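Local atomic coordinates of hemolysin-like protein containing CBS domains (Oenococcus oeni, PDB entry 3OCO), a protein that is of unknown function, but contributes a pair of CBS domains to a larger membrane protein of the UPF0053 family, to which flavin adenine dinucleotide binding is tentatively assigned. Residues D19-D24 with N101-D106; D65-Y70 with V116-V121; S31-D36 with E51-F56. All blocks are in the same frame, centred on the assembly; numbering follows the deposited sequence.

Interaction 1. Residues D19-D24 with N101-D106; sequences DKVASD and NMKVPD
Val104 N gives its hydrogen to Lys20 O over 2.9 Å in a nearly straight bond, 167° at the hydrogen. Two residues on in the first segment and two back in the second, the direction reverses: Ala22 N donates to Met102 O at 2.8 Å. Both carbonyls take a second, softer donor, since Lys103 CA lies 3.3 Å from Lys20 O and Val21 CA 3.1 Å from Met102 O, each in a CA-H...O contact. The two N-H...O bonds make a single beta bridge between Val21 and Lys103. It ties the turn leading into helix 22-25 to the start of helix 104-113, in the second CBS repeat, with Lys103 at the N-cap position. Val21 CG1, set anti to its own carbonyl carbon (chi1 -61°), packs on the aliphatic CD of Lys103, and Val104 CG2 lies against Lys20 CB. The Lys103 chain bends at chi2 and chi4 and runs beside Asp19, pointing the same way; Lys103 NZ and Asp19 OD1 form a long salt bridge of 3.4 Å, weak as a hydrogen bond. A water bridges the same two atoms, donating to Asp19 OD1 and accepting from Lys103 NZ.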
loop_
_atom_site.group_PDB
_atom_site.type_symbol
_atom_site.label_atom_id
_atom_site.label_comp_id
_atom_site.label_asym_id
_atom_site.label_seq_id
_atom_site.Cartn_x
_atom_site.Cartn_y
_atom_site.Cartn_z
ATOM N N ASP A 19 -2.796 -21.428 -7.527
ATOM C CA ASP A 19 -1.927 -22.518 -7.945
ATOM C C ASP A 19 -0.539 -22.034 -8.339
ATOM O O ASP A 19 0.364 -22.844 -8.534
ATOM C CB ASP A 19 -2.568 -23.290 -9.100
ATOM C CG ASP A 19 -2.333 -24.778 -9.001
ATOM O OD1 ASP A 19 -1.703 -25.216 -8.016
ATOM O OD2 ASP A 19 -2.778 -25.515 -9.904
ATOM N N LYS A 20 -0.374 -20.715 -8.440
ATOM C CA LYS A 20 0.899 -20.115 -8.837
ATOM C C LYS A 20 1.934 -20.197 -7.721
ATOM O O LYS A 20 1.602 -20.464 -6.566
ATOM C CB LYS A 20 0.699 -18.657 -9.255
ATOM C CG LYS A 20 0.213 -18.466 -10.681
ATOM C CD LYS A 20 -0.527 -17.136 -10.834
ATOM C CE LYS A 20 -1.045 -16.951 -12.255
ATOM N NZ LYS A 20 0.080 -16.838 -13.228
ATOM N N VAL A 21 3.192 -19.969 -8.071
ATOM C CA VAL A 21 4.256 -19.951 -7.072
ATOM C C VAL A 21 4.967 -18.602 -6.996
ATOM O O VAL A 21 4.766 -17.716 -7.829
ATOM C CB VAL A 21 5.295 -21.044 -7.318
ATOM C CG1 VAL A 21 4.647 -22.405 -7.244
ATOM C CG2 VAL A 21 5.967 -20.837 -8.659
ATOM N N ALA A 22 5.817 -18.468 -5.989
ATOM C CA ALA A 22 6.536 -17.234 -5.737
ATOM C C ALA A 22 7.164 -16.590 -6.989
ATOM O O ALA A 22 7.068 -15.377 -7.184
ATOM C CB ALA A 22 7.584 -17.463 -4.653
ATOM N N SER A 23 7.799 -17.390 -7.834
ATOM C CA SER A 23 8.504 -16.862 -9.003
ATOM C C SER A 23 7.604 -16.308 -10.114
ATOM O O SER A 23 8.075 -15.609 -11.009
ATOM C CB SER A 23 9.474 -17.915 -9.565
ATOM O OG SER A 23 8.807 -19.107 -9.928
ATOM N N ASP A 24 6.315 -16.624 -10.062
ATOM C CA ASP A 24 5.367 -16.137 -11.064
ATOM C C ASP A 24 4.908 -14.693 -10.786
ATOM O O ASP A 24 4.496 -13.970 -11.694
ATOM C CB ASP A 24 4.135 -17.049 -11.116
ATOM C CG ASP A 24 4.491 -18.522 -11.287
ATOM O OD1 ASP A 24 3.645 -19.290 -11.786
ATOM O OD2 ASP A 24 5.608 -18.918 -10.915
ATOM N N ASN A 101 9.646 -21.817 -5.390
ATOM C CA ASN A 101 8.553 -22.723 -5.706
ATOM C C ASN A 101 7.408 -22.731 -4.689
ATOM O O ASN A 101 6.456 -23.483 -4.855
ATOM C CB ASN A 101 9.069 -24.147 -5.956
ATOM C CG ASN A 101 9.820 -24.707 -4.765
ATOM O OD1 ASN A 101 9.221 -25.099 -3.764
ATOM N ND2 ASN A 101 11.145 -24.735 -4.864
HETATM N N MSE A 102 7.482 -21.906 -3.648
HETATM C CA MSE A 102 6.376 -21.865 -2.692
HETATM C C MSE A 102 5.102 -21.373 -3.372
HETATM O O MSE A 102 5.124 -20.399 -4.116
HETATM C CB MSE A 102 6.692 -20.974 -1.490
HETATM C CG MSE A 102 6.104 -21.491 -0.185
HETATM SE SE MSE A 102 6.229 -20.233 1.297
HETATM C CE MSE A 102 6.087 -21.494 2.781
ATOM N N LYS A 103 3.996 -22.066 -3.124
ATOM C CA LYS A 103 2.708 -21.649 -3.655
ATOM C C LYS A 103 2.328 -20.307 -3.046
ATOM O O LYS A 103 2.501 -20.082 -1.850
ATOM C CB LYS A 103 1.630 -22.689 -3.353
ATOM C CG LYS A 103 1.071 -23.408 -4.576
ATOM C CD LYS A 103 2.103 -24.321 -5.215
ATOM C CE LYS A 103 1.438 -25.314 -6.179
ATOM N NZ LYS A 103 0.402 -26.145 -5.478
ATOM N N VAL A 104 1.800 -19.423 -3.878
ATOM C CA VAL A 104 1.495 -18.065 -3.461
ATOM C C VAL A 104 0.801 -17.949 -2.098
ATOM O O VAL A 104 1.287 -17.238 -1.225
ATOM C CB VAL A 104 0.725 -17.318 -4.553
ATOM C CG1 VAL A 104 0.280 -15.976 -4.056
ATOM C CG2 VAL A 104 1.614 -17.165 -5.786
ATOM N N PRO A 105 -0.322 -18.654 -1.898
ATOM C CA PRO A 105 -1.009 -18.538 -0.601
ATOM C C PRO A 105 -0.118 -18.933 0.577
ATOM O O PRO A 105 -0.279 -18.373 1.675
ATOM C CB PRO A 105 -2.166 -19.529 -0.723
ATOM C CG PRO A 105 -2.400 -19.653 -2.194
ATOM C CD PRO A 105 -1.053 -19.521 -2.838
ATOM N N ASP A 106 0.798 -19.880 0.350
ATOM C CA ASP A 106 1.714 -20.321 1.398
ATOM C C ASP A 106 2.733 -19.239 1.742
ATOM O O ASP A 106 3.165 -19.126 2.885
ATOM C CB ASP A 106 2.419 -21.610 1.002
ATOM C CG ASP A 106 1.506 -22.814 1.079
ATOM O OD1 ASP A 106 0.462 -22.719 1.754
ATOM O OD2 ASP A 106 1.836 -23.857 0.473
HETATM O O HOH W 1 -2.736 -26.076 -5.344
#

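Interaction 2. Residues D65-Y70 with V116-V121; sequences DKIIGY and VPMAIV
Pro117 meets Tyr70 first, the two side chains crossing at about a right angle beside the tyrosine's hydroxyl end. Pro117 CG lies 3.2 Å from Tyr70 OH, while Pro117 CD sits 3.5 Å from Tyr70 CE2, an oblique approach to the ring. Tyr70 CG takes the position between backbone N and carbonyl carbon (chi1 80°), and the ring extends toward the proline; Arg55 of the adjoining strand touches both residues. Next comes Met118, a selenomethionine and poorly ordered, so its exact distances call for caution. Its CG is anti to the backbone N (chi1 178°) and the chain bends only at chi3, carrying the methyl CE to strand 66-72, 3.4 Å from Tyr70 CB and equally near Gly69 O. The same CE lies 4.1 Å from Ile67 CG2. Two residues on, Ile120 sends CG1 to Ile67 CG2 at 3.8 Å, so the branch methyl of Ile67 is shared by Met118 and Ile120. The two segments run nearly antiparallel, yet they belong to different sheets: Gly69 bonds through its backbone to Val58, Met118 to Val96. This buried layer joins the two CBS repeats. No hydrogen bond crosses it, so between these two segments the repeats are held together by apolar packing alone.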
loop_
_atom_site.group_PDB
_atom_site.type_symbol
_atom_site.label_atom_id
_atom_site.label_comp_id
_atom_site.label_asym_id
_atom_site.label_seq_id
_atom_site.Cartn_x
_atom_site.Cartn_y
_atom_site.Cartn_z
ATOM N N ASP A 65 22.145 -9.748 -3.296
ATOM C CA ASP A 65 21.936 -11.137 -2.872
ATOM C C ASP A 65 21.995 -11.303 -1.351
ATOM O O ASP A 65 21.809 -12.402 -0.827
ATOM C CB ASP A 65 22.911 -12.088 -3.579
ATOM C CG ASP A 65 22.679 -12.152 -5.083
ATOM O OD1 ASP A 65 21.539 -12.454 -5.479
ATOM O OD2 ASP A 65 23.619 -11.898 -5.869
ATOM N N LYS A 66 22.227 -10.196 -0.654
ATOM C CA LYS A 66 22.221 -10.170 0.807
ATOM C C LYS A 66 21.158 -9.205 1.407
ATOM O O LYS A 66 21.507 -8.231 2.112
ATOM C CB LYS A 66 23.613 -9.771 1.312
ATOM C CG LYS A 66 24.716 -10.810 1.044
ATOM C CD LYS A 66 26.066 -10.287 1.516
ATOM C CE LYS A 66 27.224 -11.219 1.166
ATOM N NZ LYS A 66 28.558 -10.528 1.334
ATOM N N ILE A 67 19.879 -9.466 1.136
ATOM C CA ILE A 67 18.794 -8.670 1.735
ATOM C C ILE A 67 18.582 -9.045 3.199
ATOM O O ILE A 67 18.206 -10.170 3.503
ATOM C CB ILE A 67 17.429 -8.876 1.020
ATOM C CG1 ILE A 67 17.516 -8.548 -0.473
ATOM C CG2 ILE A 67 16.349 -8.039 1.700
ATOM C CD1 ILE A 67 18.369 -7.365 -0.759
ATOM N N ILE A 68 18.801 -8.109 4.110
ATOM C CA ILE A 68 18.650 -8.404 5.535
ATOM C C ILE A 68 17.320 -7.904 6.156
ATOM O O ILE A 68 16.983 -8.254 7.291
ATOM C CB ILE A 68 19.837 -7.842 6.324
ATOM C CG1 ILE A 68 20.320 -6.545 5.682
ATOM C CG2 ILE A 68 20.998 -8.826 6.320
ATOM C CD1 ILE A 68 21.240 -5.729 6.566
ATOM N N GLY A 69 16.571 -7.095 5.409
ATOM C CA GLY A 69 15.300 -6.565 5.888
ATOM C C GLY A 69 14.706 -5.528 4.944
ATOM O O GLY A 69 15.106 -5.464 3.779
ATOM N N TYR A 70 13.766 -4.710 5.426
ATOM C CA TYR A 70 13.259 -3.616 4.594
ATOM C C TYR A 70 13.190 -2.317 5.344
ATOM O O TYR A 70 13.118 -2.317 6.579
ATOM C CB TYR A 70 11.895 -3.938 3.985
ATOM C CG TYR A 70 10.718 -3.747 4.920
ATOM C CD1 TYR A 70 9.903 -2.612 4.840
ATOM C CD2 TYR A 70 10.407 -4.708 5.869
ATOM C CE1 TYR A 70 8.812 -2.444 5.700
ATOM C CE2 TYR A 70 9.329 -4.555 6.725
ATOM C CZ TYR A 70 8.535 -3.423 6.642
ATOM O OH TYR A 70 7.471 -3.303 7.511
ATOM N N VAL A 116 5.349 -9.882 8.536
ATOM C CA VAL A 116 6.129 -9.002 7.681
ATOM C C VAL A 116 5.301 -8.670 6.443
ATOM O O VAL A 116 4.449 -9.456 6.039
ATOM C CB VAL A 116 7.488 -9.643 7.278
ATOM C CG1 VAL A 116 8.315 -9.954 8.514
ATOM C CG2 VAL A 116 7.273 -10.907 6.461
ATOM N N PRO A 117 5.528 -7.492 5.846
ATOM C CA PRO A 117 4.825 -7.170 4.605
ATOM C C PRO A 117 5.720 -7.457 3.400
ATOM O O PRO A 117 5.386 -7.141 2.257
ATOM C CB PRO A 117 4.575 -5.661 4.732
ATOM C CG PRO A 117 5.483 -5.182 5.881
ATOM C CD PRO A 117 6.325 -6.349 6.314
HETATM N N MSE A 118 6.874 -8.063 3.652
HETATM C CA MSE A 118 7.760 -8.390 2.553
HETATM C C MSE A 118 8.322 -9.795 2.641
HETATM O O MSE A 118 8.853 -10.205 3.667
HETATM C CB MSE A 118 8.889 -7.373 2.417
HETATM C CG MSE A 118 9.853 -7.742 1.291
HETATM SE SE MSE A 118 11.008 -6.296 0.739
HETATM C CE MSE A 118 12.511 -6.538 1.944
ATOM N N ALA A 119 8.176 -10.528 1.550
ATOM C CA ALA A 119 8.810 -11.821 1.409
ATOM C C ALA A 119 9.924 -11.677 0.394
ATOM O O ALA A 119 9.751 -11.013 -0.633
ATOM C CB ALA A 119 7.812 -12.832 0.936
ATOM N N ILE A 120 11.073 -12.283 0.679
ATOM C CA ILE A 120 12.167 -12.270 -0.271
ATOM C C ILE A 120 12.243 -13.649 -0.901
ATOM O O ILE A 120 12.370 -14.656 -0.186
ATOM C CB ILE A 120 13.527 -11.910 0.402
ATOM C CG1 ILE A 120 13.576 -10.439 0.811
ATOM C CG2 ILE A 120 14.650 -12.108 -0.564
ATOM C CD1 ILE A 120 12.514 -10.022 1.765
ATOM N N VAL A 121 12.143 -13.697 -2.229
ATOM C CA VAL A 121 12.199 -14.966 -2.950
ATOM C C VAL A 121 13.666 -15.361 -3.224
ATOM O O VAL A 121 14.394 -14.619 -3.895
ATOM C CB VAL A 121 11.397 -14.916 -4.274
ATOM C CG1 VAL A 121 11.265 -16.313 -4.865
ATOM C CG2 VAL A 121 10.014 -14.326 -4.051
#

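Interaction 3. Residues S31-D36 with E51-F56; sequences SMSVVD and EQYSRF
Phe56 presents the edge of its ring to the backbone of Ser33, with CD1 3.3 Å from Ser33 O and CE1 3.7 Å from Ser33 CB. The carbonyl oxygen lies near the ring plane, so the aromatic C-H side of the phenylalanine faces its partial negative charge. The contact belongs to a beta-alpha-beta unit of the first CBS repeat: strand 35-36 leads through helix 41-51 into strand 55-60, its parallel neighbour in the sheet. Backbone bonds join Val35 to Pro57 and Thr59, while its side chain crosses that of Phe56 at about a right angle, CG2 lying 4.1 Å from Phe56 CB, and Leu47 of the helix packs against both. Beside this apolar patch the contact turns polar. Tyr53 brings CE2 to 3.7 Å from Ser33 OG, an oblique approach, and one face of its ring is overlain toward the rim by Glu51 O. From the last turn of helix 41-51 Glu51 reaches across with its chain extended beyond CG to meet the serine. Ser33 OG donates to Glu51 OE1 at 2.9 Å, coming from above the carboxylate, 39° out of its plane.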
loop_
_atom_site.group_PDB
_atom_site.type_symbol
_atom_site.label_atom_id
_atom_site.label_comp_id
_atom_site.label_asym_id
_atom_site.label_seq_id
_atom_site.Cartn_x
_atom_site.Cartn_y
_atom_site.Cartn_z
ATOM N N SER A 31 14.699 -5.845 -11.368
ATOM C CA SER A 31 13.800 -4.692 -11.280
ATOM C C SER A 31 13.722 -4.053 -9.892
ATOM O O SER A 31 13.080 -3.018 -9.741
ATOM C CB SER A 31 12.396 -5.078 -11.747
ATOM O OG SER A 31 12.419 -5.490 -13.104
HETATM N N MSE A 32 14.364 -4.661 -8.890
HETATM C CA MSE A 32 14.310 -4.166 -7.509
HETATM C C MSE A 32 15.103 -2.881 -7.298
HETATM O O MSE A 32 16.163 -2.703 -7.889
HETATM C CB MSE A 32 14.914 -5.169 -6.525
HETATM C CG MSE A 32 14.233 -6.493 -6.328
HETATM SE SE MSE A 32 15.122 -7.384 -4.796
HETATM C CE MSE A 32 17.001 -7.202 -5.296
ATOM N N SER A 33 14.605 -2.019 -6.412
ATOM C CA SER A 33 15.384 -0.899 -5.884
ATOM C C SER A 33 15.660 -1.151 -4.411
ATOM O O SER A 33 14.731 -1.354 -3.619
ATOM C CB SER A 33 14.630 0.426 -6.023
ATOM O OG SER A 33 14.400 0.752 -7.380
ATOM N N VAL A 34 16.937 -1.131 -4.041
ATOM C CA VAL A 34 17.322 -1.394 -2.665
ATOM C C VAL A 34 18.046 -0.212 -2.025
ATOM O O VAL A 34 18.494 0.704 -2.711
ATOM C CB VAL A 34 18.209 -2.654 -2.578
ATOM C CG1 VAL A 34 17.515 -3.826 -3.266
ATOM C CG2 VAL A 34 19.568 -2.396 -3.205
ATOM N N VAL A 35 18.106 -0.217 -0.698
ATOM C CA VAL A 35 19.020 0.656 0.030
ATOM C C VAL A 35 19.947 -0.201 0.898
ATOM O O VAL A 35 19.614 -1.330 1.250
ATOM C CB VAL A 35 18.268 1.644 0.937
ATOM C CG1 VAL A 35 17.470 2.611 0.101
ATOM C CG2 VAL A 35 17.368 0.887 1.887
ATOM N N ASP A 36 21.090 0.351 1.261
ATOM C CA ASP A 36 22.102 -0.395 2.006
ATOM C C ASP A 36 22.045 -0.105 3.512
ATOM O O ASP A 36 21.735 1.014 3.924
ATOM C CB ASP A 36 23.499 -0.075 1.457
ATOM C CG ASP A 36 24.585 -0.929 2.092
ATOM O OD1 ASP A 36 24.503 -2.167 1.952
ATOM O OD2 ASP A 36 25.511 -0.368 2.731
ATOM N N GLU A 51 11.631 7.518 -6.478
ATOM C CA GLU A 51 11.066 6.262 -6.983
ATOM C C GLU A 51 9.707 5.862 -6.383
ATOM O O GLU A 51 9.070 4.925 -6.868
ATOM C CB GLU A 51 12.068 5.127 -6.777
ATOM C CG GLU A 51 13.484 5.502 -7.186
ATOM C CD GLU A 51 14.338 4.292 -7.499
ATOM O OE1 GLU A 51 14.653 3.536 -6.554
ATOM O OE2 GLU A 51 14.692 4.100 -8.686
ATOM N N GLN A 52 9.293 6.544 -5.315
ATOM C CA GLN A 52 7.949 6.366 -4.724
ATOM C C GLN A 52 7.651 5.063 -3.982
ATOM O O GLN A 52 6.729 5.040 -3.165
ATOM C CB GLN A 52 6.837 6.513 -5.767
ATOM C CG GLN A 52 6.841 7.746 -6.608
ATOM C CD GLN A 52 5.650 7.723 -7.545
ATOM O OE1 GLN A 52 4.500 7.648 -7.102
ATOM N NE2 GLN A 52 5.918 7.741 -8.845
ATOM N N TYR A 53 8.361 3.973 -4.278
ATOM C CA TYR A 53 8.042 2.714 -3.598
ATOM C C TYR A 53 7.939 2.977 -2.107
ATOM O O TYR A 53 8.661 3.794 -1.569
ATOM C CB TYR A 53 9.088 1.625 -3.879
ATOM C CG TYR A 53 9.367 1.392 -5.345
ATOM C CD1 TYR A 53 8.500 0.657 -6.124
ATOM C CD2 TYR A 53 10.515 1.904 -5.946
ATOM C CE1 TYR A 53 8.755 0.443 -7.469
ATOM C CE2 TYR A 53 10.779 1.694 -7.293
ATOM C CZ TYR A 53 9.894 0.965 -8.049
ATOM O OH TYR A 53 10.148 0.749 -9.389
ATOM N N SER A 54 7.034 2.304 -1.425
ATOM C CA SER A 54 6.891 2.587 -0.008
ATOM C C SER A 54 7.786 1.704 0.855
ATOM O O SER A 54 8.022 1.997 2.030
ATOM C CB SER A 54 5.435 2.447 0.421
ATOM O OG SER A 54 4.978 1.137 0.193
ATOM N N ARG A 55 8.272 0.615 0.274
ATOM C CA ARG A 55 9.171 -0.293 0.987
ATOM C C ARG A 55 10.392 -0.660 0.167
ATOM O O ARG A 55 10.268 -1.097 -0.976
ATOM C CB ARG A 55 8.443 -1.564 1.391
ATOM C CG ARG A 55 7.247 -1.297 2.251
ATOM C CD ARG A 55 6.666 -2.580 2.728
ATOM N NE ARG A 55 5.532 -2.347 3.601
ATOM C CZ ARG A 55 4.273 -2.516 3.226
ATOM N NH1 ARG A 55 4.014 -2.923 1.987
ATOM N NH2 ARG A 55 3.289 -2.295 4.094
ATOM N N PHE A 56 11.567 -0.475 0.764
ATOM C CA PHE A 56 12.828 -0.797 0.103
ATOM C C PHE A 56 13.552 -1.900 0.840
ATOM O O PHE A 56 13.889 -1.754 2.018
ATOM C CB PHE A 56 13.746 0.419 0.067
ATOM C CG PHE A 56 13.318 1.477 -0.899
ATOM C CD1 PHE A 56 13.690 1.405 -2.233
ATOM C CD2 PHE A 56 12.555 2.553 -0.475
ATOM C CE1 PHE A 56 13.295 2.392 -3.134
ATOM C CE2 PHE A 56 12.158 3.540 -1.368
ATOM C CZ PHE A 56 12.534 3.458 -2.702
#

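In the fold
Interaction 3 closes first along the chain and lies within the loop spanned by interaction 1; interaction 2 opens after it, and its segments alternate with those of interaction 1. Interactions 2 and 3 share the three-stranded sheet, with centres about 11 Å apart, and touch where Tyr70 and Pro117 pack on Arg55. Interaction 1 has its centre about 16 Å from that of interaction 2, and meets it through Ala22 and Val121. Interactions 1 and 3, centres about 22 Å apart, lie on opposite sides of the chain's centre and do not touch. Interaction 3 is thus internal to the first CBS repeat, whereas interactions 1 and 2 fasten 19-24 and 65-70 to the second, consistent with a compact CBS pair.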